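Side-chain contacts in putative platelet activating factor (Streptococcus pneumoniae, PDB 2HSJ), which probably hydrolyses ester bonds as a GDSL-like acylhydrolase of the SGNH clan, although its natural substrate is unknown: residues Glu18-Gln21 against Thr22-His26; Gly41-Ile44 against Val45-Pro49; Asp101-Val104 against Asn105-Leu108; Pro134-Arg138 against Glu139-Gln143; Gln154-Asn157 against Gln158-Glu162. All coordinates share one frame; numbering follows the deposited sequence.

Contact 1. Residues Glu18-Gln21 against Thr22-His26; sequences EKIQ and TKYRH
Gln21 and Arg25, one helical turn apart, share a water between their polar ends. The water donates to Gln21 OE1 at 2.8 Å and accepts from Arg25 NH1 at 2.9 Å, lying in the guanidinium plane at its edge. Gln21 CB also approaches Arg25 NH1 obliquely, at 3.8 Å. The remaining nitrogens are also supplied: Gln21 NE2 meets Tyr68 OH, Arg25 NE forms a salt bridge with Asp78, and Arg25 NH2 bonds to Asn76 OD1. Three nitrogens with three different partners should fix the rotation of the guanidinium, a task that suits arginine, whose donors fan out in one plane.

Backbone carbonyls are satisfied in the usual i to i+4 manner. Tyr24 N reaches Ile20 O at 2.9 Å and Arg25 N reaches Gln21 O at 2.9 Å, while Thr22 N and Lys23 N bond to Glu18 O and Lys19 O.

Ile20 and Tyr24 supply the apolar part, running side by side in the same direction. Ile20 CG2 stands over one face of the Tyr24 ring, 3.7 Å from its centroid and 19° off the normal, a CH-pi contact. The methyl gets there because it lies opposite the backbone N while CG1 takes the position beside that nitrogen (chi1 -63°). A branched side chain can thus cover a ring and still send a second arm elsewhere.

Within the fold, this turn of helix 3-30 packs on the loop after strand 60-64: Tyr24 OH bonds to Gly64 O at the strand's end, whereas Lys23 NZ crosses to Tyr47 O of the second subunit.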
# COMPACT_ATOMS: atom_id res chain seq x y z
N GLU D 18 -8.44 -16.63 -22.79
CA GLU D 18 -8.39 -17.69 -21.81
C GLU D 18 -7.09 -17.64 -20.99
O GLU D 18 -7.12 -17.81 -19.76
CB GLU D 18 -8.51 -19.05 -22.51
CG GLU D 18 -8.43 -20.24 -21.59
CD GLU D 18 -8.44 -21.57 -22.34
OE1 GLU D 18 -9.14 -21.66 -23.39
OE2 GLU D 18 -7.75 -22.52 -21.88
N LYS D 19 -5.96 -17.36 -21.65
CA LYS D 19 -4.68 -17.21 -20.93
C LYS D 19 -4.73 -16.05 -19.94
O LYS D 19 -4.20 -16.14 -18.84
CB LYS D 19 -3.53 -17.01 -21.91
CG LYS D 19 -3.14 -18.29 -22.63
CD LYS D 19 -2.33 -18.03 -23.92
CE LYS D 19 -1.07 -17.19 -23.68
NZ LYS D 19 -0.31 -16.94 -24.96
N ILE D 20 -5.34 -14.94 -20.35
CA ILE D 20 -5.41 -13.79 -19.45
C ILE D 20 -6.37 -14.06 -18.30
O ILE D 20 -6.07 -13.71 -17.16
CB ILE D 20 -5.75 -12.49 -20.18
CG1 ILE D 20 -4.63 -12.18 -21.18
CG2 ILE D 20 -5.94 -11.36 -19.18
CD1 ILE D 20 -5.02 -11.17 -22.28
N GLN D 21 -7.48 -14.74 -18.58
CA GLN D 21 -8.38 -15.11 -17.48
C GLN D 21 -7.68 -15.99 -16.42
O GLN D 21 -7.86 -15.81 -15.21
CB GLN D 21 -9.60 -15.81 -18.07
CG GLN D 21 -10.49 -14.87 -18.83
CD GLN D 21 -11.49 -15.55 -19.74
OE1 GLN D 21 -11.31 -16.71 -20.13
NE2 GLN D 21 -12.54 -14.81 -20.12
N THR D 22 -6.86 -16.93 -16.89
CA THR D 22 -6.13 -17.80 -15.99
C THR D 22 -5.14 -16.99 -15.13
O THR D 22 -5.02 -17.17 -13.91
CB THR D 22 -5.42 -18.89 -16.79
OG1 THR D 22 -6.42 -19.74 -17.39
CG2 THR D 22 -4.48 -19.72 -15.88
N LYS D 23 -4.45 -16.08 -15.80
CA LYS D 23 -3.49 -15.19 -15.15
C LYS D 23 -4.20 -14.39 -14.05
O LYS D 23 -3.74 -14.35 -12.90
CB LYS D 23 -2.92 -14.24 -16.20
CG LYS D 23 -1.81 -13.30 -15.69
CD LYS D 23 -1.39 -12.27 -16.70
CE LYS D 23 -0.08 -11.57 -16.27
NZ LYS D 23 0.27 -10.43 -17.21
N TYR D 24 -5.33 -13.77 -14.39
CA TYR D 24 -6.05 -12.99 -13.41
C TYR D 24 -6.57 -13.84 -12.25
O TYR D 24 -6.51 -13.41 -11.10
CB TYR D 24 -7.23 -12.33 -14.09
CG TYR D 24 -6.88 -11.15 -14.98
CD1 TYR D 24 -5.59 -10.56 -14.98
CD2 TYR D 24 -7.85 -10.60 -15.82
CE1 TYR D 24 -5.30 -9.44 -15.80
CE2 TYR D 24 -7.56 -9.50 -16.63
CZ TYR D 24 -6.31 -8.91 -16.61
OH TYR D 24 -6.04 -7.81 -17.42
N ARG D 25 -7.06 -15.03 -12.53
CA ARG D 25 -7.59 -15.86 -11.45
C ARG D 25 -6.50 -16.17 -10.42
O ARG D 25 -6.76 -16.16 -9.21
CB ARG D 25 -8.26 -17.12 -11.98
CG ARG D 25 -9.61 -16.82 -12.57
CD ARG D 25 -10.28 -18.09 -13.08
NE ARG D 25 -11.61 -17.73 -13.58
CZ ARG D 25 -12.01 -17.82 -14.85
NH1 ARG D 25 -11.21 -18.34 -15.78
NH2 ARG D 25 -13.24 -17.43 -15.17
N HIS D 26 -5.28 -16.40 -10.89
CA HIS D 26 -4.21 -16.70 -9.95
C HIS D 26 -3.74 -15.42 -9.24
O HIS D 26 -3.52 -15.42 -8.03
CB HIS D 26 -3.04 -17.37 -10.66
CG HIS D 26 -2.05 -18.02 -9.72
ND1 HIS D 26 -1.17 -18.98 -10.15
CD2 HIS D 26 -1.84 -17.90 -8.38
CE1 HIS D 26 -0.40 -19.37 -9.15
NE2 HIS D 26 -0.78 -18.73 -8.06
O HOH W 1 -11.67 -18.94 -18.56

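Contact 2. Residues Gly41-Ile44 against Val45-Pro49; sequences GDSI and VEYYP
Ser43 OG is held by two groups: the backbone N of Gly67, and a water that it shares with Tyr47. The water stands 3.2 Å from Ser43 OG and 2.9 Å from Tyr47 OH, joining two hydroxyls four residues apart. Tyr47 folds back over the turn, its CE2 touching Ser43 CB at 3.6 Å while Ser43 O lies over one ring face. Ser43 O also accepts Tyr47 N at 3.0 Å.

One residue earlier, Asp42 O takes Glu46 N at 3.0 Å, and the Asp42 side chain caps the short helix 43-46. With CG held between its own N and carbonyl carbon (chi1 57°), Asp42 OD1 curls forward to accept Ile44 N, which approaches from above the carboxylate plane. A short aspartate suits this N-cap.

Gly41 adopts backbone angles open essentially to glycine alone, and its bare CA lets Val45 CG2 settle 3.7 Å away. Val45 and Ile44 then pack on Leu92 of the neighbouring strand.

Gly41-Asp42-Ser43-Ile44 corresponds to the GDS(L) block of the family, whose serine is the nucleophile. A serine at the first turn of a capped helix, its hydroxyl touching a backbone N-H and a water, is consistent with that role here.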
# COMPACT_ATOMS: atom_id res chain seq x y z
N GLY D 41 -12.96 -4.37 -18.24
CA GLY D 41 -13.52 -4.14 -19.57
C GLY D 41 -12.72 -4.75 -20.68
O GLY D 41 -12.09 -5.80 -20.49
N ASP D 42 -12.73 -4.09 -21.83
CA ASP D 42 -12.20 -4.69 -23.07
C ASP D 42 -10.79 -4.21 -23.40
O ASP D 42 -10.01 -3.91 -22.48
CB ASP D 42 -13.20 -4.42 -24.22
CG ASP D 42 -13.48 -2.93 -24.44
OD1 ASP D 42 -12.64 -2.08 -24.02
OD2 ASP D 42 -14.54 -2.58 -25.06
N SER D 43 -10.42 -4.15 -24.67
CA SER D 43 -9.03 -3.79 -25.04
C SER D 43 -8.64 -2.42 -24.50
O SER D 43 -7.50 -2.20 -24.15
CB SER D 43 -8.87 -3.75 -26.57
OG SER D 43 -9.38 -4.93 -27.15
N ILE D 44 -9.55 -1.46 -24.56
CA ILE D 44 -9.22 -0.11 -24.13
C ILE D 44 -8.77 -0.12 -22.66
O ILE D 44 -7.89 0.64 -22.27
CB ILE D 44 -10.41 0.86 -24.34
CG1 ILE D 44 -10.94 0.77 -25.77
CG2 ILE D 44 -10.06 2.30 -23.92
CD1 ILE D 44 -9.99 1.20 -26.76
N VAL D 45 -9.40 -0.96 -21.85
CA VAL D 45 -8.94 -1.15 -20.46
C VAL D 45 -7.61 -1.91 -20.41
O VAL D 45 -6.69 -1.46 -19.73
CB VAL D 45 -10.01 -1.88 -19.62
CG1 VAL D 45 -9.51 -2.05 -18.18
CG2 VAL D 45 -11.34 -1.10 -19.68
N GLU D 46 -7.53 -3.06 -21.08
CA GLU D 46 -6.29 -3.84 -20.99
C GLU D 46 -5.04 -3.02 -21.31
O GLU D 46 -3.98 -3.15 -20.65
CB GLU D 46 -6.30 -5.08 -21.92
CG GLU D 46 -5.11 -5.95 -21.60
CD GLU D 46 -4.88 -7.11 -22.53
OE1 GLU D 46 -5.83 -7.61 -23.19
OE2 GLU D 46 -3.69 -7.54 -22.61
N TYR D 47 -5.17 -2.15 -22.32
CA TYR D 47 -4.02 -1.39 -22.82
C TYR D 47 -3.85 -0.03 -22.15
O TYR D 47 -2.91 0.74 -22.49
CB TYR D 47 -4.11 -1.18 -24.34
CG TYR D 47 -4.38 -2.41 -25.17
CD1 TYR D 47 -3.92 -3.67 -24.78
CD2 TYR D 47 -5.06 -2.29 -26.39
CE1 TYR D 47 -4.18 -4.83 -25.60
CE2 TYR D 47 -5.31 -3.40 -27.18
CZ TYR D 47 -4.87 -4.65 -26.78
OH TYR D 47 -5.15 -5.74 -27.60
N TYR D 48 -4.69 0.27 -21.18
CA TYR D 48 -4.69 1.57 -20.52
C TYR D 48 -3.47 1.69 -19.61
O TYR D 48 -3.30 0.87 -18.68
CB TYR D 48 -5.95 1.65 -19.67
CG TYR D 48 -6.44 3.05 -19.28
CD1 TYR D 48 -7.80 3.32 -19.29
CD2 TYR D 48 -5.56 4.08 -18.91
CE1 TYR D 48 -8.30 4.55 -18.93
CE2 TYR D 48 -6.06 5.37 -18.52
CZ TYR D 48 -7.44 5.59 -18.58
OH TYR D 48 -7.97 6.82 -18.21
N PRO D 49 -2.63 2.72 -19.83
CA PRO D 49 -1.48 2.94 -18.92
C PRO D 49 -1.92 3.63 -17.67
O PRO D 49 -1.68 4.81 -17.43
CB PRO D 49 -0.52 3.83 -19.73
CG PRO D 49 -1.43 4.58 -20.68
CD PRO D 49 -2.65 3.68 -20.96
O HOH W 2 -7.17 -5.09 -29.51

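Contact 3. Residues Asp101-Val104 against Asn105-Leu108; sequences DVPV and NEAL
Val102 CG1 lies against the carboxylate end of Glu106, 4.0 Å from Glu106 OE2, the two side chains crossing at about a right angle. Alongside, Pro103 CD meets Glu106 OE1 at 3.8 Å. The glutamate runs back across both residues because its chain is fully extended, with CG opposite the backbone N (chi1 179°). Carbon of Val102 and Pro103 thus lies against the carboxylate end of this exposed glutamate, with Glu106 CB near Pro103 CD. Val102 CG1 also approaches Ala107 CB at 4.4 Å, where a single methyl keeps the helix close to the incoming loop.

These touches depend on how the helix begins. Pro103 occupies the N-cap position, where its lack of an N-H costs nothing and its ring restricts phi. Its carbonyl opens the helical bonding: Pro103 O accepts Ala107 N at 3.1 Å and, weakly, Glu106 N at 2.9 Å. Val104 O then takes Leu108 N at 2.9 Å.

The loop joins two helices of the alpha/beta fold, and helix 104-121 is the main helix of the crossover connection from strand 88-92 to strand 126-130. Helix 95-99 ends in a Schellman motif with Asp101, at positive phi, as its C-prime residue; Val102 N returns to Asp97 O and Asp101 N to Ile98 O.

Farther out, Val102 rests on Gln69 and Asp97. Helix 150-164 also covers the turn, Trp156 packing on Val104 and Ala107, and Ala159 and Tyr160 meeting Leu108.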
# COMPACT_ATOMS: atom_id res chain seq x y z
N ASP D 101 -22.46 -7.04 -33.68
CA ASP D 101 -23.91 -6.94 -33.90
C ASP D 101 -24.75 -7.69 -32.84
O ASP D 101 -25.84 -8.21 -33.13
CB ASP D 101 -24.27 -7.38 -35.33
CG ASP D 101 -25.42 -6.59 -35.91
OD1 ASP D 101 -25.75 -5.49 -35.40
OD2 ASP D 101 -26.02 -7.07 -36.90
N VAL D 102 -24.26 -7.73 -31.60
CA VAL D 102 -25.01 -8.26 -30.45
C VAL D 102 -26.24 -7.38 -30.21
O VAL D 102 -26.11 -6.16 -30.25
CB VAL D 102 -24.12 -8.24 -29.18
CG1 VAL D 102 -24.94 -8.58 -27.94
CG2 VAL D 102 -22.99 -9.22 -29.36
N PRO D 103 -27.44 -7.98 -30.02
CA PRO D 103 -28.61 -7.11 -29.79
C PRO D 103 -28.43 -6.24 -28.55
O PRO D 103 -27.94 -6.73 -27.53
CB PRO D 103 -29.78 -8.09 -29.61
CG PRO D 103 -29.32 -9.35 -30.35
CD PRO D 103 -27.83 -9.40 -30.06
N VAL D 104 -28.79 -4.97 -28.65
CA VAL D 104 -28.61 -4.06 -27.51
C VAL D 104 -29.27 -4.59 -26.23
O VAL D 104 -28.70 -4.50 -25.15
CB VAL D 104 -29.01 -2.60 -27.84
CG1 VAL D 104 -30.50 -2.46 -28.21
CG2 VAL D 104 -28.65 -1.65 -26.70
N ASN D 105 -30.47 -5.15 -26.35
CA ASN D 105 -31.15 -5.72 -25.19
C ASN D 105 -30.40 -6.90 -24.55
O ASN D 105 -30.47 -7.08 -23.34
CB ASN D 105 -32.55 -6.20 -25.57
CG ASN D 105 -33.54 -5.06 -25.76
OD1 ASN D 105 -33.33 -3.93 -25.30
ND2 ASN D 105 -34.65 -5.35 -26.44
N GLU D 106 -29.70 -7.69 -25.37
CA GLU D 106 -28.87 -8.74 -24.82
C GLU D 106 -27.66 -8.16 -24.06
O GLU D 106 -27.37 -8.57 -22.94
CB GLU D 106 -28.41 -9.70 -25.92
CG GLU D 106 -27.51 -10.85 -25.46
CD GLU D 106 -27.18 -11.81 -26.61
OE1 GLU D 106 -28.10 -12.16 -27.39
OE2 GLU D 106 -26.01 -12.21 -26.74
N ALA D 107 -26.97 -7.19 -24.65
CA ALA D 107 -25.87 -6.52 -23.94
C ALA D 107 -26.33 -5.88 -22.62
O ALA D 107 -25.65 -5.98 -21.59
CB ALA D 107 -25.21 -5.47 -24.82
N LEU D 108 -27.48 -5.20 -22.66
CA LEU D 108 -28.03 -4.57 -21.46
C LEU D 108 -28.33 -5.60 -20.38
O LEU D 108 -27.92 -5.42 -19.23
CB LEU D 108 -29.30 -3.78 -21.79
CG LEU D 108 -29.11 -2.52 -22.63
CD1 LEU D 108 -30.49 -1.94 -22.99
CD2 LEU D 108 -28.21 -1.48 -21.95

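Contact 4. Residues Pro134-Arg138 against Glu139-Gln143; sequences PVNER and EEYQQ
The backbone arrives extended at Asn136, bends at Glu137 and tightens into a 3-10 turn at 139-141. Tyr141 N bonds to Arg138 O at 3.1 Å, and Gln142 N reaches Glu139 O at 3.2 Å. An Asx turn precedes it: Asn136 OD1 accepts Arg138 N at 3.0 Å. Asparagine suits the position because its short amide can reach a backbone N-H two residues on and still donate from its other end, here from ND2 to Leu186 O. The whole piece leads from strand 126-130 toward helix 142-145.

Asn136 OD1 does a second thing. It sits at the edge of the Tyr141 ring, near the ring plane, 3.2 Å from Tyr141 CD2, with amide and ring planes 78° apart. Since a ring edge is weakly positive, a carbonyl oxygen is a reasonable neighbour there. One face of the same ring is overlain near its centre by Glu140 CG, and Lys188 packs nearby, so a flat aromatic fills this partly buried corner.

Outside, Arg138 and Glu140 close the turn with a salt bridge. The arginine bends at chi3 (61°) and presents NE and NH2 side-on, both to one oxygen. Glu140 OE2 receives Arg138 NE at 2.9 Å on its anti lone pair, whereas Arg138 NH2, at 3.2 Å, meets Glu140 OE2 from above the carboxylate plane.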
# COMPACT_ATOMS: atom_id res chain seq x y z
N PRO D 134 -16.33 7.07 -28.51
CA PRO D 134 -16.57 7.29 -29.95
C PRO D 134 -15.50 6.60 -30.80
O PRO D 134 -14.41 6.25 -30.30
CB PRO D 134 -16.45 8.81 -30.13
CG PRO D 134 -15.57 9.24 -28.95
CD PRO D 134 -15.82 8.28 -27.82
N VAL D 135 -15.83 6.41 -32.07
CA VAL D 135 -14.90 5.96 -33.07
C VAL D 135 -14.65 7.10 -34.06
O VAL D 135 -15.39 8.09 -34.09
CB VAL D 135 -15.42 4.71 -33.81
CG1 VAL D 135 -15.51 3.56 -32.83
CG2 VAL D 135 -16.78 4.99 -34.49
N ASN D 136 -13.62 6.93 -34.87
CA ASN D 136 -13.36 7.87 -35.96
C ASN D 136 -13.82 7.22 -37.25
O ASN D 136 -13.38 6.11 -37.58
CB ASN D 136 -11.89 8.28 -35.99
CG ASN D 136 -11.63 9.43 -36.96
OD1 ASN D 136 -11.80 9.27 -38.16
ND2 ASN D 136 -11.25 10.60 -36.44
N GLU D 137 -14.71 7.92 -37.95
CA GLU D 137 -15.39 7.35 -39.11
C GLU D 137 -14.66 7.64 -40.44
O GLU D 137 -15.18 7.31 -41.51
CB GLU D 137 -16.87 7.78 -39.15
CG GLU D 137 -17.73 7.13 -38.04
CD GLU D 137 -19.18 7.61 -38.01
OE1 GLU D 137 -19.54 8.48 -38.84
OE2 GLU D 137 -19.98 7.12 -37.17
N ARG D 138 -13.46 8.23 -40.38
CA ARG D 138 -12.68 8.51 -41.61
C ARG D 138 -12.41 7.20 -42.33
O ARG D 138 -12.22 6.16 -41.70
CB ARG D 138 -11.36 9.22 -41.30
CG ARG D 138 -11.50 10.72 -40.97
CD ARG D 138 -10.16 11.32 -40.48
NE ARG D 138 -9.08 11.23 -41.46
CZ ARG D 138 -8.87 12.10 -42.45
NH1 ARG D 138 -9.67 13.15 -42.62
NH2 ARG D 138 -7.85 11.91 -43.28
N GLU D 139 -12.40 7.25 -43.67
CA GLU D 139 -12.19 6.05 -44.48
C GLU D 139 -10.93 5.24 -44.10
O GLU D 139 -10.95 4.00 -44.11
CB GLU D 139 -12.17 6.41 -45.97
CG GLU D 139 -12.28 5.20 -46.89
CD GLU D 139 -11.89 5.48 -48.35
OE1 GLU D 139 -11.89 6.67 -48.79
OE2 GLU D 139 -11.60 4.50 -49.07
N GLU D 140 -9.85 5.94 -43.75
CA GLU D 140 -8.58 5.28 -43.42
C GLU D 140 -8.63 4.35 -42.22
O GLU D 140 -7.73 3.53 -42.03
CB GLU D 140 -7.48 6.33 -43.21
CG GLU D 140 -7.73 7.27 -42.03
CD GLU D 140 -6.56 8.21 -41.78
OE1 GLU D 140 -5.40 7.74 -41.80
OE2 GLU D 140 -6.81 9.41 -41.56
N TYR D 141 -9.67 4.47 -41.39
CA TYR D 141 -9.78 3.68 -40.16
C TYR D 141 -10.83 2.58 -40.23
O TYR D 141 -11.12 1.94 -39.22
CB TYR D 141 -10.14 4.59 -38.99
CG TYR D 141 -9.15 5.67 -38.66
CD1 TYR D 141 -7.81 5.37 -38.46
CD2 TYR D 141 -9.57 6.98 -38.49
CE1 TYR D 141 -6.90 6.38 -38.13
CE2 TYR D 141 -8.67 7.98 -38.17
CZ TYR D 141 -7.34 7.67 -37.99
OH TYR D 141 -6.46 8.68 -37.66
N GLN D 142 -11.40 2.36 -41.41
CA GLN D 142 -12.50 1.40 -41.57
C GLN D 142 -12.19 -0.04 -41.12
O GLN D 142 -13.10 -0.74 -40.66
CB GLN D 142 -13.08 1.45 -42.99
CG GLN D 142 -13.83 2.75 -43.29
CD GLN D 142 -14.29 2.88 -44.75
OE1 GLN D 142 -13.71 2.29 -45.66
NE2 GLN D 142 -15.34 3.67 -44.96
N GLN D 143 -10.92 -0.45 -41.20
CA GLN D 143 -10.47 -1.81 -40.83
C GLN D 143 -10.61 -2.18 -39.35
O GLN D 143 -10.86 -3.35 -39.01
CB GLN D 143 -9.00 -2.01 -41.23
CG GLN D 143 -8.74 -1.94 -42.72
CD GLN D 143 -7.29 -2.20 -43.06
OE1 GLN D 143 -6.39 -1.47 -42.64
NE2 GLN D 143 -7.05 -3.25 -43.83

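Contact 5. Residues Gln154-Asn157 against Gln158-Glu162; sequences QNWN and QAYQE
Trp156 and Tyr160, one turn apart, make the aromatic part of this stretch of helix 150-164. Their rings approach loosely, Trp156 CE3 lying 4.3 Å from Tyr160 CE1, and the Tyr160 hydroxyl comes to the edge of the indole near its plane. Tyr160 CD1 also settles 3.3 Å from Trp156 O, the tyrosine having CG on the side of its own N (chi1 -81°), which lays the ring back along the preceding turn. Beyond the helix, the indole packs on Ile98 and Ile132.

Backbone hydrogen bonds carry most of the remaining contact. Tyr160 N meets Trp156 O at 2.9 Å and Gln161 N meets Asn157 O at 3.0 Å. Gln158 N is shared: it bonds to Gln154 O at 3.1 Å and only weakly to Asn155 O. The main donor to Asn155 O is Ala159 N, at 3.3 Å.

Polar side-chain ends on the buried flank are met from outside. Asn157 OD1 accepts the backbone N of Ile132 and Tyr160 OH bonds to Ile93 O, both in loops after strands of the sheet.

Chemically, the helix is two-sided. Trp156 and Tyr160 bring aromatic bulk to the interior, and the polar ends of Asn157 and Tyr160 are tied to backbone atoms of the loops, whereas Asn155, Gln158 and Gln161 set uncharged amides on the exposed side, where water can solvate them.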
# COMPACT_ATOMS: atom_id res chain seq x y z
N GLN D 154 -23.88 6.21 -29.48
CA GLN D 154 -24.72 7.15 -28.73
C GLN D 154 -26.06 6.53 -28.29
O GLN D 154 -26.51 6.78 -27.18
CB GLN D 154 -24.94 8.43 -29.54
CG GLN D 154 -23.71 9.31 -29.53
CD GLN D 154 -23.87 10.58 -30.35
OE1 GLN D 154 -24.00 10.53 -31.58
NE2 GLN D 154 -23.84 11.73 -29.68
N ASN D 155 -26.68 5.70 -29.14
CA ASN D 155 -27.90 4.98 -28.75
C ASN D 155 -27.66 3.99 -27.61
O ASN D 155 -28.46 3.88 -26.67
CB ASN D 155 -28.55 4.29 -29.95
CG ASN D 155 -29.15 5.29 -30.92
OD1 ASN D 155 -29.49 6.41 -30.54
ND2 ASN D 155 -29.29 4.89 -32.18
N TRP D 156 -26.54 3.27 -27.67
CA TRP D 156 -26.20 2.38 -26.57
C TRP D 156 -25.95 3.16 -25.30
O TRP D 156 -26.38 2.74 -24.23
CB TRP D 156 -25.01 1.50 -26.92
CG TRP D 156 -25.42 0.38 -27.84
CD1 TRP D 156 -26.24 0.47 -28.96
CD2 TRP D 156 -25.06 -1.01 -27.72
NE1 TRP D 156 -26.39 -0.78 -29.53
CE2 TRP D 156 -25.67 -1.70 -28.81
CE3 TRP D 156 -24.26 -1.73 -26.82
CZ2 TRP D 156 -25.52 -3.08 -28.99
CZ3 TRP D 156 -24.09 -3.10 -27.01
CH2 TRP D 156 -24.72 -3.76 -28.10
N ASN D 157 -25.29 4.31 -25.43
CA ASN D 157 -24.97 5.12 -24.25
C ASN D 157 -26.21 5.64 -23.56
O ASN D 157 -26.23 5.77 -22.33
CB ASN D 157 -23.98 6.22 -24.61
CG ASN D 157 -22.58 5.67 -24.85
OD1 ASN D 157 -22.27 4.57 -24.38
ND2 ASN D 157 -21.73 6.44 -25.54
N GLN D 158 -27.26 5.90 -24.34
CA GLN D 158 -28.53 6.33 -23.76
C GLN D 158 -29.11 5.20 -22.92
O GLN D 158 -29.61 5.43 -21.81
CB GLN D 158 -29.52 6.80 -24.84
CG GLN D 158 -30.69 7.63 -24.32
CD GLN D 158 -31.42 8.37 -25.44
OE1 GLN D 158 -30.85 8.60 -26.53
NE2 GLN D 158 -32.67 8.75 -25.19
N ALA D 159 -29.03 3.98 -23.45
CA ALA D 159 -29.45 2.78 -22.71
C ALA D 159 -28.62 2.52 -21.43
O ALA D 159 -29.17 2.17 -20.39
CB ALA D 159 -29.47 1.57 -23.62
N TYR D 160 -27.30 2.67 -21.52
CA TYR D 160 -26.45 2.52 -20.34
C TYR D 160 -26.85 3.53 -19.27
O TYR D 160 -26.88 3.20 -18.08
CB TYR D 160 -24.98 2.79 -20.72
CG TYR D 160 -24.23 1.62 -21.37
CD1 TYR D 160 -24.89 0.65 -22.14
CD2 TYR D 160 -22.85 1.50 -21.21
CE1 TYR D 160 -24.18 -0.41 -22.75
CE2 TYR D 160 -22.14 0.45 -21.80
CZ TYR D 160 -22.81 -0.50 -22.57
OH TYR D 160 -22.11 -1.53 -23.14
N GLN D 161 -27.12 4.77 -19.69
CA GLN D 161 -27.51 5.83 -18.76
C GLN D 161 -28.81 5.45 -18.05
O GLN D 161 -28.96 5.70 -16.83
CB GLN D 161 -27.66 7.16 -19.49
CG GLN D 161 -27.91 8.36 -18.58
CD GLN D 161 -28.03 9.65 -19.38
OE1 GLN D 161 -28.78 9.72 -20.36
NE2 GLN D 161 -27.30 10.68 -18.95
N GLU D 162 -29.74 4.85 -18.78
CA GLU D 162 -31.03 4.45 -18.20
C GLU D 162 -30.85 3.29 -17.23
O GLU D 162 -31.46 3.26 -16.14
CB GLU D 162 -32.02 4.13 -19.33
CG GLU D 162 -32.35 5.40 -20.13
CD GLU D 162 -33.25 5.16 -21.33
OE1 GLU D 162 -33.29 4.02 -21.85
OE2 GLU D 162 -33.91 6.14 -21.77

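Contacts 1 to 5 follow one another along the chain, each local to a helix or turn around the parallel five-stranded sheet. Contact 1, on helix 3-30, touches contact 2 where Ile20 CD1 lies 3.8 Å from Glu46 OE1; both also meet the second subunit, so the probable nucleophile turn lies near the subunit interface. Contacts 3 and 5, centres 12 Å apart, belong to packed crossover helices 104-121 and 150-164, with Trp156 wedged against the start of the former. Contact 1 lies across the chain's centre from contact 5, their centres 30 Å apart. Contact 4 shapes the excursion before helix 150-164, its nearest atoms about 6 Å from contact 5.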